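Side-chain contacts in putative Type I topoisomerase (Deinococcus radiodurans, PDB 3M4A), which probably relaxes DNA by ATP-independent breakage, passage and rejoining of single strands, as a type IB topoisomerase, and is bound here to DNA: residues Leu95-Gly100 / Gly231-Lys236; Ala111-Ser116 / Pro120-Ala125; Met127-His132 / Arg186-Asn191. One frame throughout, in Å; residues are numbered along the deposited sequence.

Contact 1 (Leu95-Gly100 / Gly231-Lys236); sequences LTRFAG and GPFTAK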
loop_
_atom_site.group_PDB
_atom_site.type_symbol
_atom_site.label_atom_id
_atom_site.label_comp_id
_atom_site.label_asym_id
_atom_site.label_seq_id
_atom_site.Cartn_x
_atom_site.Cartn_y
_atom_site.Cartn_z
ATOM N N LEU A 95 10.538 2.853 4.215
ATOM C CA LEU A 95 10.065 1.732 3.389
ATOM C C LEU A 95 10.431 0.361 3.959
ATOM O O LEU A 95 9.668 -0.596 3.815
ATOM C CB LEU A 95 10.597 1.842 1.953
ATOM C CG LEU A 95 9.996 2.943 1.066
ATOM C CD1 LEU A 95 10.457 2.788 -0.372
ATOM C CD2 LEU A 95 8.476 2.949 1.155
ATOM N N THR A 96 11.603 0.240 4.576
ATOM C CA THR A 96 11.962 -1.022 5.226
ATOM C C THR A 96 10.972 -1.326 6.333
ATOM O O THR A 96 10.533 -2.459 6.486
ATOM C CB THR A 96 13.385 -0.943 5.835
ATOM O OG1 THR A 96 14.309 -0.531 4.825
ATOM C CG2 THR A 96 13.812 -2.292 6.391
ATOM N N ARG A 97 10.604 -0.303 7.096
ATOM C CA ARG A 97 9.642 -0.481 8.162
ATOM C C ARG A 97 8.241 -0.754 7.610
ATOM O O ARG A 97 7.527 -1.610 8.120
ATOM C CB ARG A 97 9.628 0.726 9.094
ATOM C CG ARG A 97 8.972 0.442 10.434
ATOM C CD ARG A 97 9.798 -0.515 11.321
ATOM N NE ARG A 97 10.985 0.126 11.882
ATOM C CZ ARG A 97 11.002 0.903 12.966
ATOM N NH1 ARG A 97 9.886 1.176 13.631
ATOM N NH2 ARG A 97 12.148 1.421 13.387
ATOM N N PHE A 98 7.864 -0.047 6.551
ATOM C CA PHE A 98 6.588 -0.326 5.872
ATOM C C PHE A 98 6.515 -1.788 5.403
ATOM O O PHE A 98 5.489 -2.451 5.588
ATOM C CB PHE A 98 6.397 0.621 4.691
ATOM C CG PHE A 98 5.081 0.460 3.986
ATOM C CD1 PHE A 98 3.906 0.820 4.614
ATOM C CD2 PHE A 98 5.018 -0.028 2.685
ATOM C CE1 PHE A 98 2.686 0.704 3.986
ATOM C CE2 PHE A 98 3.786 -0.149 2.033
ATOM C CZ PHE A 98 2.626 0.199 2.691
ATOM N N ALA A 99 7.601 -2.313 4.833
ATOM C CA ALA A 99 7.645 -3.708 4.406
ATOM C C ALA A 99 7.457 -4.648 5.593
ATOM O O ALA A 99 6.892 -5.733 5.455
ATOM C CB ALA A 99 8.968 -4.003 3.699
ATOM N N GLY A 100 7.911 -4.212 6.764
ATOM C CA GLY A 100 7.663 -4.945 8.009
ATOM C C GLY A 100 6.210 -4.992 8.464
ATOM O O GLY A 100 5.837 -5.911 9.213
ATOM N N GLY A 231 -1.686 2.250 10.051
ATOM C CA GLY A 231 -1.224 3.475 10.739
ATOM C C GLY A 231 -0.016 3.194 11.623
ATOM O O GLY A 231 0.031 2.164 12.270
ATOM N N PRO A 232 0.977 4.104 11.662
ATOM C CA PRO A 232 1.037 5.452 11.120
ATOM C C PRO A 232 1.334 5.578 9.621
ATOM O O PRO A 232 1.375 6.692 9.102
ATOM C CB PRO A 232 2.181 6.079 11.925
ATOM C CG PRO A 232 3.087 4.967 12.179
ATOM C CD PRO A 232 2.233 3.748 12.352
ATOM N N PHE A 233 1.536 4.465 8.928
ATOM C CA PHE A 233 1.698 4.538 7.485
ATOM C C PHE A 233 0.366 4.952 6.878
ATOM O O PHE A 233 -0.679 4.789 7.503
ATOM C CB PHE A 233 2.196 3.212 6.921
ATOM C CG PHE A 233 3.510 2.766 7.507
ATOM C CD1 PHE A 233 4.698 3.382 7.124
ATOM C CD2 PHE A 233 3.565 1.752 8.458
ATOM C CE1 PHE A 233 5.920 2.981 7.657
ATOM C CE2 PHE A 233 4.786 1.350 9.009
ATOM C CZ PHE A 233 5.968 1.961 8.607
ATOM N N THR A 234 0.414 5.534 5.682
ATOM C CA THR A 234 -0.784 6.035 5.015
ATOM C C THR A 234 -0.892 5.493 3.595
ATOM O O THR A 234 0.035 4.852 3.077
ATOM C CB THR A 234 -0.784 7.580 4.919
ATOM O OG1 THR A 234 0.170 8.015 3.943
ATOM C CG2 THR A 234 -0.462 8.223 6.279
ATOM N N ALA A 235 -2.004 5.802 2.939
ATOM C CA ALA A 235 -2.189 5.362 1.552
ATOM C C ALA A 235 -1.014 5.751 0.649
ATOM O O ALA A 235 -0.676 5.009 -0.278
ATOM C CB ALA A 235 -3.519 5.875 0.984
ATOM N N LYS A 236 -0.366 6.896 0.900
ATOM C CA LYS A 236 0.743 7.332 0.051
ATOM C C LYS A 236 1.909 6.353 0.083
ATOM O O LYS A 236 2.646 6.210 -0.904
ATOM C CB LYS A 236 1.266 8.720 0.451
ATOM C CG LYS A 236 2.328 9.237 -0.501
ATOM C CD LYS A 236 2.698 10.700 -0.241
ATOM C CE LYS A 236 3.396 11.303 -1.452
ATOM N NZ LYS A 236 4.547 10.487 -1.945
#

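Contact 2 (Ala111-Ser116 / Pro120-Ala125); sequences ADLRAS and PRKVMA. With nucleotides of chain B; nucleotides of chain C.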
loop_
_atom_site.group_PDB
_atom_site.type_symbol
_atom_site.label_atom_id
_atom_site.label_comp_id
_atom_site.label_asym_id
_atom_site.label_seq_id
_atom_site.Cartn_x
_atom_site.Cartn_y
_atom_site.Cartn_z
ATOM N N ALA A 111 -8.555 -11.712 6.468
ATOM C CA ALA A 111 -9.633 -11.989 7.418
ATOM C C ALA A 111 -10.924 -11.293 6.982
ATOM O O ALA A 111 -11.985 -11.938 6.849
ATOM C CB ALA A 111 -9.223 -11.588 8.844
ATOM N N ASP A 112 -10.833 -10.002 6.671
ATOM C CA ASP A 112 -12.000 -9.240 6.194
ATOM C C ASP A 112 -12.576 -9.748 4.869
ATOM O O ASP A 112 -13.795 -9.718 4.650
ATOM C CB ASP A 112 -11.650 -7.755 6.081
ATOM C CG ASP A 112 -11.503 -7.071 7.449
ATOM O OD1 ASP A 112 -12.255 -7.428 8.387
ATOM O OD2 ASP A 112 -10.653 -6.161 7.576
ATOM N N LEU A 113 -11.712 -10.229 3.975
ATOM C CA LEU A 113 -12.145 -10.753 2.684
ATOM C C LEU A 113 -12.928 -12.073 2.772
ATOM O O LEU A 113 -13.693 -12.405 1.874
ATOM C CB LEU A 113 -10.923 -10.947 1.769
ATOM C CG LEU A 113 -10.262 -9.663 1.263
ATOM C CD1 LEU A 113 -8.938 -9.993 0.593
ATOM C CD2 LEU A 113 -11.200 -8.896 0.318
ATOM N N ARG A 114 -12.719 -12.832 3.839
ATOM C CA ARG A 114 -13.385 -14.136 3.995
ATOM C C ARG A 114 -14.875 -14.020 4.319
ATOM O O ARG A 114 -15.620 -15.018 4.251
ATOM C CB ARG A 114 -12.692 -14.935 5.086
ATOM C CG ARG A 114 -11.278 -15.400 4.735
ATOM C CD ARG A 114 -10.825 -16.519 5.648
ATOM N NE ARG A 114 -9.416 -16.840 5.465
ATOM C CZ ARG A 114 -8.955 -17.626 4.497
ATOM N NH1 ARG A 114 -9.765 -18.165 3.612
ATOM N NH2 ARG A 114 -7.665 -17.856 4.413
ATOM N N ALA A 115 -15.315 -12.818 4.672
ATOM C CA ALA A 115 -16.734 -12.564 4.934
ATOM C C ALA A 115 -17.652 -12.798 3.722
ATOM O O ALA A 115 -17.237 -12.711 2.570
ATOM C CB ALA A 115 -16.923 -11.154 5.451
ATOM N N SER A 116 -18.918 -13.106 3.983
ATOM C CA SER A 116 -19.851 -13.340 2.884
ATOM C C SER A 116 -20.472 -12.023 2.444
ATOM O O SER A 116 -20.538 -11.061 3.215
ATOM C CB SER A 116 -20.930 -14.357 3.260
ATOM O OG SER A 116 -21.653 -13.930 4.394
ATOM N N PRO A 120 -18.886 -3.700 4.651
ATOM C CA PRO A 120 -17.952 -2.577 4.534
ATOM C C PRO A 120 -16.473 -2.955 4.592
ATOM O O PRO A 120 -15.702 -2.522 3.730
ATOM C CB PRO A 120 -18.347 -1.686 5.717
ATOM C CG PRO A 120 -19.780 -1.970 5.886
ATOM C CD PRO A 120 -19.908 -3.434 5.686
ATOM N N ARG A 121 -16.082 -3.772 5.568
ATOM C CA ARG A 121 -14.675 -4.121 5.728
ATOM C C ARG A 121 -14.180 -4.990 4.567
ATOM O O ARG A 121 -13.003 -4.936 4.236
ATOM C CB ARG A 121 -14.419 -4.811 7.063
ATOM C CG ARG A 121 -14.638 -3.877 8.238
ATOM C CD ARG A 121 -14.414 -4.591 9.562
ATOM N NE ARG A 121 -13.024 -4.982 9.741
ATOM C CZ ARG A 121 -12.061 -4.240 10.291
ATOM N NH1 ARG A 121 -12.295 -3.026 10.773
ATOM N NH2 ARG A 121 -10.840 -4.741 10.363
ATOM N N LYS A 122 -15.051 -5.794 3.971
ATOM C CA LYS A 122 -14.630 -6.595 2.803
ATOM C C LYS A 122 -14.364 -5.691 1.577
ATOM O O LYS A 122 -13.329 -5.825 0.872
ATOM C CB LYS A 122 -15.657 -7.679 2.478
ATOM C CG LYS A 122 -15.288 -8.471 1.230
ATOM C CD LYS A 122 -15.943 -9.831 1.142
ATOM C CE LYS A 122 -15.366 -10.630 -0.023
ATOM N NZ LYS A 122 -15.796 -12.064 0.028
ATOM N N VAL A 123 -15.265 -4.746 1.334
ATOM C CA VAL A 123 -15.073 -3.802 0.220
ATOM C C VAL A 123 -13.821 -2.950 0.470
ATOM O O VAL A 123 -13.027 -2.724 -0.449
ATOM C CB VAL A 123 -16.309 -2.931 -0.054
ATOM C CG1 VAL A 123 -16.080 -2.028 -1.253
ATOM C CG2 VAL A 123 -17.523 -3.823 -0.344
ATOM N N MET A 124 -13.618 -2.504 1.712
ATOM C CA MET A 124 -12.401 -1.752 2.052
ATOM C C MET A 124 -11.125 -2.589 1.949
ATOM O O MET A 124 -10.091 -2.072 1.540
ATOM C CB MET A 124 -12.531 -1.079 3.413
ATOM C CG MET A 124 -13.525 0.034 3.340
ATOM S SD MET A 124 -13.716 1.038 4.826
ATOM C CE MET A 124 -14.283 -0.161 6.012
ATOM N N ALA A 125 -11.204 -3.866 2.301
ATOM C CA ALA A 125 -10.062 -4.768 2.104
ATOM C C ALA A 125 -9.730 -4.914 0.614
ATOM O O ALA A 125 -8.541 -4.958 0.237
ATOM C CB ALA A 125 -10.345 -6.148 2.741
ATOM P P DG B 9 -13.839 -14.804 -1.956
ATOM O OP1 DG B 9 -14.468 -13.454 -1.852
ATOM O OP2 DG B 9 -13.730 -15.471 -3.269
ATOM O "O5'" DG B 9 -12.373 -14.790 -1.324
ATOM C "C5'" DG B 9 -12.140 -14.244 -0.049
ATOM C "C4'" DG B 9 -10.878 -14.822 0.569
ATOM O "O4'" DG B 9 -10.982 -16.242 0.837
ATOM C "C3'" DG B 9 -9.654 -14.735 -0.335
ATOM O "O3'" DG B 9 -8.539 -14.405 0.466
ATOM C "C2'" DG B 9 -9.599 -16.097 -1.048
ATOM C "C1'" DG B 9 -10.056 -17.028 0.042
ATOM N N9 DG B 9 -10.864 -18.182 -0.325
ATOM C C8 DG B 9 -11.892 -18.204 -1.214
ATOM N N7 DG B 9 -12.522 -19.340 -1.300
ATOM C C5 DG B 9 -11.860 -20.135 -0.391
ATOM C C6 DG B 9 -12.084 -21.478 -0.029
ATOM O O6 DG B 9 -12.942 -22.270 -0.432
ATOM N N1 DG B 9 -11.183 -21.884 0.928
ATOM C C2 DG B 9 -10.192 -21.113 1.483
ATOM N N2 DG B 9 -9.400 -21.669 2.411
ATOM N N3 DG B 9 -9.995 -19.849 1.172
ATOM C C4 DG B 9 -10.837 -19.445 0.210
ATOM P P DG B 8 -20.181 -15.778 -0.553
ATOM O OP1 DG B 8 -20.349 -14.320 -0.478
ATOM O OP2 DG B 8 -20.680 -16.499 -1.738
ATOM O "O5'" DG B 8 -18.639 -16.122 -0.313
ATOM C "C5'" DG B 8 -17.815 -15.419 0.567
ATOM C "C4'" DG B 8 -16.413 -15.989 0.520
ATOM O "O4'" DG B 8 -16.390 -17.308 1.109
ATOM C "C3'" DG B 8 -15.835 -16.187 -0.875
ATOM O "O3'" DG B 8 -14.477 -15.802 -0.861
ATOM C "C2'" DG B 8 -15.948 -17.674 -1.131
ATOM C "C1'" DG B 8 -15.636 -18.158 0.262
ATOM N N9 DG B 8 -16.000 -19.515 0.616
ATOM C C8 DG B 8 -17.071 -20.260 0.179
ATOM N N7 DG B 8 -17.097 -21.444 0.740
ATOM C C5 DG B 8 -15.997 -21.463 1.580
ATOM C C6 DG B 8 -15.520 -22.473 2.450
ATOM O O6 DG B 8 -16.016 -23.616 2.617
ATOM N N1 DG B 8 -14.361 -22.109 3.101
ATOM C C2 DG B 8 -13.766 -20.863 2.987
ATOM N N2 DG B 8 -12.660 -20.667 3.716
ATOM N N3 DG B 8 -14.211 -19.904 2.195
ATOM C C4 DG B 8 -15.322 -20.268 1.520
ATOM P P DT C 7 -9.969 -15.764 11.028
ATOM O OP1 DT C 7 -9.143 -14.526 11.032
ATOM O OP2 DT C 7 -10.074 -16.585 12.267
ATOM O "O5'" DT C 7 -11.422 -15.356 10.541
ATOM C "C5'" DT C 7 -11.536 -14.459 9.456
ATOM C "C4'" DT C 7 -12.921 -14.487 8.873
ATOM O "O4'" DT C 7 -13.237 -15.822 8.404
ATOM C "C3'" DT C 7 -14.021 -14.142 9.857
ATOM O "O3'" DT C 7 -14.067 -12.738 10.035
ATOM C "C2'" DT C 7 -15.236 -14.717 9.157
ATOM C "C1'" DT C 7 -14.646 -15.931 8.469
ATOM N N1 DT C 7 -14.938 -17.240 9.142
ATOM C C2 DT C 7 -16.089 -17.858 8.728
ATOM O O2 DT C 7 -16.850 -17.383 7.921
ATOM N N3 DT C 7 -16.334 -19.060 9.301
ATOM C C4 DT C 7 -15.549 -19.691 10.210
ATOM O O4 DT C 7 -15.907 -20.788 10.620
ATOM C C5 DT C 7 -14.350 -19.004 10.644
ATOM C C7 DT C 7 -13.435 -19.616 11.671
ATOM C C6 DT C 7 -14.088 -17.801 10.078
#

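Contact 3 (Met127-His132 / Arg186-Asn191); sequences MTRLLH and RTLAAN. With ACY (acetic acid), chain D; nucleotides of chain B.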
loop_
_atom_site.group_PDB
_atom_site.type_symbol
_atom_site.label_atom_id
_atom_site.label_comp_id
_atom_site.label_asym_id
_atom_site.label_seq_id
_atom_site.Cartn_x
_atom_site.Cartn_y
_atom_site.Cartn_z
ATOM N N MET A 127 -10.364 -2.663 -1.709
ATOM C CA MET A 127 -9.789 -1.370 -2.090
ATOM C C MET A 127 -8.340 -1.230 -1.635
ATOM O O MET A 127 -7.520 -0.703 -2.372
ATOM C CB MET A 127 -10.648 -0.218 -1.540
ATOM C CG MET A 127 -12.016 -0.134 -2.189
ATOM S SD MET A 127 -13.142 0.948 -1.279
ATOM C CE MET A 127 -12.743 2.508 -2.066
ATOM N N THR A 128 -8.034 -1.740 -0.439
ATOM C CA THR A 128 -6.684 -1.709 0.116
ATOM C C THR A 128 -5.774 -2.603 -0.719
ATOM O O THR A 128 -4.635 -2.243 -1.004
ATOM C CB THR A 128 -6.652 -2.126 1.583
ATOM O OG1 THR A 128 -7.472 -1.228 2.343
ATOM C CG2 THR A 128 -5.228 -2.039 2.131
ATOM N N ARG A 129 -6.277 -3.758 -1.133
ATOM C CA ARG A 129 -5.489 -4.603 -2.045
ATOM C C ARG A 129 -5.194 -3.855 -3.338
ATOM O O ARG A 129 -4.086 -3.912 -3.852
ATOM C CB ARG A 129 -6.159 -5.953 -2.322
ATOM C CG ARG A 129 -5.319 -6.857 -3.221
ATOM C CD ARG A 129 -5.874 -8.252 -3.255
ATOM N NE ARG A 129 -5.650 -8.906 -1.967
ATOM C CZ ARG A 129 -6.054 -10.136 -1.670
ATOM N NH1 ARG A 129 -6.644 -10.904 -2.570
ATOM N NH2 ARG A 129 -5.799 -10.617 -0.469
ATOM N N LEU A 130 -6.173 -3.152 -3.879
ATOM C CA LEU A 130 -5.930 -2.359 -5.106
ATOM C C LEU A 130 -4.880 -1.239 -4.925
ATOM O O LEU A 130 -4.072 -1.011 -5.812
ATOM C CB LEU A 130 -7.236 -1.793 -5.641
ATOM C CG LEU A 130 -8.160 -2.858 -6.245
ATOM C CD1 LEU A 130 -9.578 -2.325 -6.428
ATOM C CD2 LEU A 130 -7.564 -3.336 -7.583
ATOM N N LEU A 131 -4.891 -0.569 -3.775
ATOM C CA LEU A 131 -3.840 0.420 -3.450
ATOM C C LEU A 131 -2.465 -0.235 -3.446
ATOM O O LEU A 131 -1.493 0.314 -3.970
ATOM C CB LEU A 131 -4.088 1.056 -2.084
ATOM C CG LEU A 131 -5.301 1.940 -1.852
ATOM C CD1 LEU A 131 -5.481 2.297 -0.363
ATOM C CD2 LEU A 131 -5.247 3.194 -2.734
ATOM N N HIS A 132 -2.393 -1.429 -2.853
ATOM C CA HIS A 132 -1.151 -2.143 -2.701
ATOM C C HIS A 132 -0.608 -2.635 -4.040
ATOM O O HIS A 132 0.559 -2.379 -4.362
ATOM C CB HIS A 132 -1.380 -3.315 -1.753
ATOM C CG HIS A 132 -0.157 -4.150 -1.481
ATOM N ND1 HIS A 132 -0.261 -5.456 -1.062
ATOM C CD2 HIS A 132 1.167 -3.877 -1.552
ATOM C CE1 HIS A 132 0.949 -5.954 -0.878
ATOM N NE2 HIS A 132 1.838 -5.016 -1.169
ATOM N N ARG A 186 -7.161 -13.499 -8.440
ATOM C CA ARG A 186 -8.444 -14.183 -8.571
ATOM C C ARG A 186 -9.528 -13.548 -7.722
ATOM O O ARG A 186 -10.688 -13.420 -8.168
ATOM C CB ARG A 186 -8.304 -15.654 -8.127
ATOM C CG ARG A 186 -7.493 -16.530 -9.017
ATOM C CD ARG A 186 -7.401 -17.938 -8.389
ATOM N NE ARG A 186 -6.507 -18.026 -7.221
ATOM C CZ ARG A 186 -6.375 -19.108 -6.446
ATOM N NH1 ARG A 186 -7.094 -20.190 -6.674
ATOM N NH2 ARG A 186 -5.528 -19.112 -5.434
ATOM N N THR A 187 -9.169 -13.193 -6.489
ATOM C CA THR A 187 -10.123 -12.655 -5.515
ATOM C C THR A 187 -10.626 -11.293 -5.971
ATOM O O THR A 187 -11.830 -11.040 -5.960
ATOM C CB THR A 187 -9.512 -12.652 -4.105
ATOM O OG1 THR A 187 -9.322 -14.020 -3.722
ATOM C CG2 THR A 187 -10.420 -11.956 -3.094
ATOM N N LEU A 188 -9.724 -10.442 -6.447
ATOM C CA LEU A 188 -10.146 -9.156 -7.009
ATOM C C LEU A 188 -11.083 -9.350 -8.169
ATOM O O LEU A 188 -12.098 -8.682 -8.235
ATOM C CB LEU A 188 -8.955 -8.305 -7.466
ATOM C CG LEU A 188 -8.107 -7.663 -6.356
ATOM C CD1 LEU A 188 -6.846 -6.988 -6.891
ATOM C CD2 LEU A 188 -8.926 -6.661 -5.537
ATOM N N ALA A 189 -10.748 -10.253 -9.097
ATOM C CA ALA A 189 -11.606 -10.446 -10.271
ATOM C C ALA A 189 -13.009 -10.930 -9.904
ATOM O O ALA A 189 -13.997 -10.374 -10.374
ATOM C CB ALA A 189 -10.945 -11.385 -11.289
ATOM N N ALA A 190 -13.093 -11.913 -9.016
ATOM C CA ALA A 190 -14.395 -12.466 -8.611
ATOM C C ALA A 190 -15.280 -11.419 -7.913
ATOM O O ALA A 190 -16.486 -11.308 -8.181
ATOM C CB ALA A 190 -14.180 -13.653 -7.693
ATOM N N ASN A 191 -14.663 -10.635 -7.034
ATOM C CA ASN A 191 -15.410 -9.650 -6.272
ATOM C C ASN A 191 -15.695 -8.390 -7.078
ATOM O O ASN A 191 -16.704 -7.732 -6.840
ATOM C CB ASN A 191 -14.723 -9.335 -4.971
ATOM C CG ASN A 191 -14.937 -10.425 -3.943
ATOM O OD1 ASN A 191 -16.011 -10.512 -3.335
ATOM N ND2 ASN A 191 -13.934 -11.278 -3.756
HETATM C C ACY D . -3.439 -6.725 0.047
HETATM O O ACY D . -4.389 -7.538 0.147
HETATM O OXT ACY D . -2.595 -6.787 -0.875
HETATM C CH3 ACY D . -3.306 -5.647 1.078
ATOM P P DC B 10 -7.133 -14.088 -0.223
ATOM O OP1 DC B 10 -6.347 -13.283 0.706
ATOM O OP2 DC B 10 -7.299 -13.579 -1.605
ATOM O "O5'" DC B 10 -6.414 -15.504 -0.338
ATOM C "C5'" DC B 10 -6.072 -16.211 0.866
ATOM C "C4'" DC B 10 -5.621 -17.609 0.520
ATOM O "O4'" DC B 10 -6.746 -18.375 -0.011
ATOM C "C3'" DC B 10 -4.521 -17.695 -0.540
ATOM O "O3'" DC B 10 -3.614 -18.725 -0.220
ATOM C "C2'" DC B 10 -5.271 -18.063 -1.801
ATOM C "C1'" DC B 10 -6.279 -19.021 -1.194
ATOM N N1 DC B 10 -7.448 -19.338 -2.032
ATOM C C2 DC B 10 -8.083 -20.568 -1.813
ATOM O O2 DC B 10 -7.645 -21.339 -0.937
ATOM N N3 DC B 10 -9.146 -20.891 -2.574
ATOM C C4 DC B 10 -9.588 -20.062 -3.517
ATOM N N4 DC B 10 -10.651 -20.436 -4.225
ATOM C C5 DC B 10 -8.960 -18.801 -3.749
ATOM C C6 DC B 10 -7.899 -18.491 -2.996
ATOM P P DG B 9 -13.839 -14.804 -1.956
ATOM O OP1 DG B 9 -14.468 -13.454 -1.852
ATOM O OP2 DG B 9 -13.730 -15.471 -3.269
ATOM O "O5'" DG B 9 -12.373 -14.790 -1.324
ATOM C "C5'" DG B 9 -12.140 -14.244 -0.049
ATOM C "C4'" DG B 9 -10.878 -14.822 0.569
ATOM O "O4'" DG B 9 -10.982 -16.242 0.837
ATOM C "C3'" DG B 9 -9.654 -14.735 -0.335
ATOM O "O3'" DG B 9 -8.539 -14.405 0.466
ATOM C "C2'" DG B 9 -9.599 -16.097 -1.048
ATOM C "C1'" DG B 9 -10.056 -17.028 0.042
ATOM N N9 DG B 9 -10.864 -18.182 -0.325
ATOM C C8 DG B 9 -11.892 -18.204 -1.214
ATOM N N7 DG B 9 -12.522 -19.340 -1.300
ATOM C C5 DG B 9 -11.860 -20.135 -0.391
ATOM C C6 DG B 9 -12.084 -21.478 -0.029
ATOM O O6 DG B 9 -12.942 -22.270 -0.432
ATOM N N1 DG B 9 -11.183 -21.884 0.928
ATOM C C2 DG B 9 -10.192 -21.113 1.483
ATOM N N2 DG B 9 -9.400 -21.669 2.411
ATOM N N3 DG B 9 -9.995 -19.849 1.172
ATOM C C4 DG B 9 -10.837 -19.445 0.210
ATOM P P DG B 11 -2.078 -18.428 0.019
ATOM O OP1 DG B 11 -2.009 -17.614 1.252
ATOM O OP2 DG B 11 -1.489 -18.047 -1.273
ATOM O "O5'" DG B 11 -1.571 -19.903 0.392
ATOM C "C5'" DG B 11 -2.029 -20.583 1.540
ATOM C "C4'" DG B 11 -2.111 -22.073 1.278
ATOM O "O4'" DG B 11 -3.270 -22.387 0.452
ATOM C "C3'" DG B 11 -0.905 -22.641 0.528
ATOM O "O3'" DG B 11 -0.571 -23.884 1.117
ATOM C "C2'" DG B 11 -1.390 -22.739 -0.914
ATOM C "C1'" DG B 11 -2.862 -23.076 -0.739
ATOM N N9 DG B 11 -3.773 -22.659 -1.812
ATOM C C8 DG B 11 -3.756 -21.475 -2.478
ATOM N N7 DG B 11 -4.696 -21.358 -3.358
ATOM C C5 DG B 11 -5.399 -22.545 -3.256
ATOM C C6 DG B 11 -6.531 -22.985 -3.968
ATOM O O6 DG B 11 -7.145 -22.396 -4.869
ATOM N N1 DG B 11 -6.944 -24.246 -3.578
ATOM C C2 DG B 11 -6.312 -24.994 -2.601
ATOM N N2 DG B 11 -6.864 -26.195 -2.363
ATOM N N3 DG B 11 -5.236 -24.603 -1.919
ATOM C C4 DG B 11 -4.843 -23.356 -2.294
#

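Contact 1 (Leu95-Gly100 / Gly231-Lys236)
Phe233 comes straight after Pro232, whose preceding peptide bond is cis, and lays one face of its ring against Phe98 on helix 91-113. The two rings form a T-shaped pair with Phe98 as the edge: its CD1 stands 3.5 Å from Phe233 CG, offset toward the rim, and the planes meet at 69° with centroids 5.2 Å apart. Phe98 also offers its backbone, since its CA lies over the same ring in a CH-pi contact, 3.9 Å from the Phe233 centroid. With CG anti to the backbone N (chi1 -177°), the Phe98 ring edge is brought to the Phe233 face that its CA already covers. At the rim of Phe233, in plane, Arg97 CG approaches CZ at 3.8 Å; from there the arginine bends twice and carries its guanidinium off to a salt bridge with Glu63. Thr234 turns its CB away from helix 91-113 and occupies the N-cap position of helix 235-254: its OG1 accepts from Lys236 N at 3.3 Å. That helix returns to the same aromatic site, because its Phe238 and Trp241 each make a further edge-to-face pair with Phe98. The contact is therefore apolar where the segments meet, a buried aromatic cluster held by ring and CH-pi contacts, while the arginine charge and the helix-capping bond are dealt with at its margins.

Contact 2 (Ala111-Ser116 / Pro120-Ala125)
Lys122 puts CG anti to its own backbone N (chi1 177°) and runs extended from there to NZ, which carries the ammonium past Leu113 CA to the carbonyls of Leu113 and Ala115. Arg121 leaves its backbone differently, with CG anti to the carbonyl carbon, and a bend at chi3 brings its NE round to Asp112. The ammonium of Lys122 is gripped three ways. It donates to Leu113 O at 2.8 Å and to Ala115 O at 3.0 Å, the second lying nearly along the C=O axis, and its third partner is OP1 of DG9 of chain B, 2.7 Å from NZ. This arrangement is consistent with the two carbonyls fixing the ammonium at the phosphate. In the salt bridge, Arg121 NE reaches Asp112 OD1 at 2.9 Å in a nearly straight bond (166°). The carboxylate oxygen lies in the guanidinium plane but is itself met from above the carboxylate plane, and the two planes are 68° apart; the companion bond from NH2 to OD2 is weak. Tyr225 also bonds Asp112 OD2, and Glu228 pairs with Arg121 NH1, tying this pair to helix 219-230. Beside the polar groups, Leu113 CD2 packs on Ala125 CB at 3.8 Å. Arg114, on the DNA side, reaches into the minor groove, its NH1 3.0 Å from DG9 N3 of chain B. The whole is a packing of two successive helices, 91-113 and 120-134, across the short loop that joins them, at the DNA-facing surface of the type IB topoisomerase catalytic core.

Contact 3 (Met127-His132 / Arg186-Asn191)
Arg129 and Leu188 meet obliquely, the aliphatic part of the arginine resting on the leucine: Arg129 CD lies 3.9 Å from Leu188 CG. Leu130 slides past Leu188 in the opposite direction, and its CD2 touches Leu188 CD1 at 3.8 Å, so Leu188 is wedged between two neighbours of helix 120-134. Arg129 crosses Thr187 at about a right angle, its NH1 3.7 Å from Thr187 CB. A bend at chi3 (-71°) turns the guanidinium to the DNA, where it spans a phosphate of DC10 of chain B: Arg129 NH1 holds OP2 at 2.9 Å and NH2 holds OP1 at 3.0 Å, with the phosphorus in the guanidinium plane. Thr187 OG1 donates to the same OP2, which both helices thus share. Asp185 also pairs with Arg129 NH1. At another point of the edge, NE donates to a bound acetic acid, probably from crystallisation, whose other oxygen takes a bond from His132 ND1 at 2.7 Å. Asn191 ND2 bridges Thr187 O and OP1 of DG9 of chain B, the latter at 2.9 Å. Arg186 goes into the major groove: NH1 meets DG11 O6 of chain B at 2.9 Å and NH2 meets N7, while the cytosine of DC10 of chain B lies over one face of the guanidinium. This is the bidentate arginine-guanine pairing, at the start of a helix whose Thr187 and, one turn on, Asn191 hold the DNA backbone.

How the contacts relate
All three contacts are buried, but differ in how near they come to the DNA. Contact 1 sits closest to the centre of the chain, its nearest atom about 15 Å from the nucleic acid, and relies on aromatic packing; contacts 2 and 3 combine apolar packing with charged groups facing phosphates and bases. Helix 91-113 serves contacts 1 and 2, and helix 120-134 serves contacts 2 and 3, so the former runs from the aromatic interior to the DNA and the latter leads back inward. Contact 2 meets the minor groove, contact 3 the major. Contacts 2 and 3 join where Leu113 packs on Arg129 and Lys122 on Asn191, whereas Ala235 and Leu131 link contacts 1 and 3.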